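Local coordinates for protein oxidoreductase, putative (PDB 6SKX) that probably catalyses the NADPH-dependent reductive amination of carbonyl compounds, reducing imines to amines, as a fungal reductive aminase, at residues 240-245 and 250-255. Sequence-based numbering, arbitrary orientation.
Sequences NIIDAS and VSAEFI
The loop that joins helix 231-248 to helix 256-267 folds back on the first helix, where Ser245, Ile242 and Ile241 meet Val250, Ala252 and Ile255. Where the chain reverses, Val250 N donates to Ser245 O (3.0 Å, 149° at the hydrogen). The side chain of the same serine packs on the loop, Ser245 CB lying 4.1 Å from Ala252 CB, and this methyl also faces Ile242 CG1, about one turn earlier in the helix. Ile255 closes the far end with two branches: CG2 touches Ile242 CG1 at 3.9 Å, while CG1, anti to the backbone N (chi1 -155°), carries CD1 to within 3.6 Å of Ile241 CD1, the two side chains crossing nearly at right angles. Ser245 OG turns back to its own helix and donates to Ile241 O (2.7 Å); Ser245 N binds the same oxygen from the opposite face of its plane, so two bonds grip it. This hydroxyl also hydrogen-bonds His183 of helix 162-188, which covers the loop. Ser251 OG accepts from Glu253 N in an ST turn that leads into the 3-10 segment 253-255. From the second subunit, Leu168 packs on Ile241 and Phe261 meets the ring of Phe254. The arrangement is a helix-connecting loop folded back on the C-terminal part of the helix before it, within the all-helical C-terminal domain and built into the dimer interface as in related imine reductases.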
# COMPACT_ATOMS: atom_id res chain seq x y z
N ASN A 240 -14.56 -5.06 -12.23
CA ASN A 240 -13.65 -5.40 -13.34
C ASN A 240 -12.46 -6.21 -12.79
O ASN A 240 -12.05 -7.17 -13.45
CB ASN A 240 -13.27 -4.14 -14.12
CG ASN A 240 -14.40 -3.59 -14.97
OD1 ASN A 240 -15.37 -4.30 -15.23
ND2 ASN A 240 -14.29 -2.34 -15.39
N ILE A 241 -11.92 -5.82 -11.62
CA ILE A 241 -10.68 -6.42 -11.04
C ILE A 241 -11.05 -7.85 -10.63
O ILE A 241 -10.32 -8.80 -10.98
CB ILE A 241 -10.14 -5.60 -9.85
CG1 ILE A 241 -9.57 -4.24 -10.26
CG2 ILE A 241 -9.13 -6.40 -9.05
CD1 ILE A 241 -9.50 -3.26 -9.11
N ILE A 242 -12.19 -7.97 -9.96
CA ILE A 242 -12.78 -9.27 -9.54
C ILE A 242 -12.98 -10.16 -10.78
O ILE A 242 -12.42 -11.27 -10.80
CB ILE A 242 -14.06 -8.97 -8.75
CG1 ILE A 242 -13.72 -8.23 -7.45
CG2 ILE A 242 -14.86 -10.23 -8.48
CD1 ILE A 242 -14.91 -7.96 -6.55
N ASP A 243 -13.70 -9.68 -11.81
CA ASP A 243 -14.01 -10.45 -13.05
C ASP A 243 -12.70 -10.87 -13.74
O ASP A 243 -12.55 -12.05 -14.12
CB ASP A 243 -14.94 -9.68 -14.00
CG ASP A 243 -16.33 -9.38 -13.43
OD1 ASP A 243 -16.73 -10.02 -12.45
OD2 ASP A 243 -17.00 -8.47 -13.96
N ALA A 244 -11.74 -9.94 -13.85
CA ALA A 244 -10.43 -10.21 -14.46
C ALA A 244 -9.67 -11.23 -13.60
O ALA A 244 -8.99 -12.10 -14.19
CB ALA A 244 -9.66 -8.92 -14.62
N SER A 245 -9.76 -11.11 -12.27
CA SER A 245 -9.12 -12.02 -11.29
C SER A 245 -9.60 -13.46 -11.54
O SER A 245 -8.74 -14.35 -11.80
CB SER A 245 -9.36 -11.56 -9.85
OG SER A 245 -8.65 -10.36 -9.58
N VAL A 250 -7.06 -16.40 -10.30
CA VAL A 250 -6.38 -15.64 -9.22
C VAL A 250 -7.47 -15.23 -8.23
O VAL A 250 -8.55 -14.75 -8.68
CB VAL A 250 -5.63 -14.42 -9.80
CG1 VAL A 250 -5.20 -13.44 -8.72
CG2 VAL A 250 -4.45 -14.84 -10.66
N SER A 251 -7.23 -15.45 -6.94
CA SER A 251 -8.17 -15.08 -5.85
C SER A 251 -8.36 -13.56 -5.83
O SER A 251 -7.36 -12.83 -6.02
CB SER A 251 -7.69 -15.59 -4.53
OG SER A 251 -8.56 -15.16 -3.49
N ALA A 252 -9.59 -13.11 -5.57
CA ALA A 252 -10.00 -11.71 -5.40
C ALA A 252 -10.27 -11.37 -3.92
O ALA A 252 -10.79 -10.25 -3.65
CB ALA A 252 -11.23 -11.48 -6.25
N GLU A 253 -9.96 -12.26 -2.98
CA GLU A 253 -10.37 -12.11 -1.55
C GLU A 253 -9.86 -10.77 -0.99
O GLU A 253 -10.63 -10.07 -0.30
CB GLU A 253 -9.86 -13.29 -0.71
CG GLU A 253 -10.60 -14.60 -0.94
CD GLU A 253 -12.10 -14.58 -0.69
OE1 GLU A 253 -12.55 -13.83 0.19
OE2 GLU A 253 -12.83 -15.32 -1.39
N PHE A 254 -8.62 -10.40 -1.31
CA PHE A 254 -7.91 -9.18 -0.87
C PHE A 254 -8.70 -7.89 -1.09
O PHE A 254 -8.47 -6.99 -0.27
CB PHE A 254 -6.59 -9.03 -1.63
CG PHE A 254 -5.45 -9.82 -1.08
CD1 PHE A 254 -5.10 -9.73 0.26
CD2 PHE A 254 -4.68 -10.62 -1.91
CE1 PHE A 254 -4.01 -10.42 0.76
CE2 PHE A 254 -3.60 -11.31 -1.42
CZ PHE A 254 -3.26 -11.21 -0.08
N ILE A 255 -9.55 -7.79 -2.13
CA ILE A 255 -10.28 -6.52 -2.48
C ILE A 255 -11.75 -6.58 -2.04
O ILE A 255 -12.41 -5.51 -2.09
CB ILE A 255 -10.15 -6.18 -4.00
CG1 ILE A 255 -10.32 -4.69 -4.27
CG2 ILE A 255 -11.13 -6.99 -4.85
CD1 ILE A 255 -9.81 -4.25 -5.65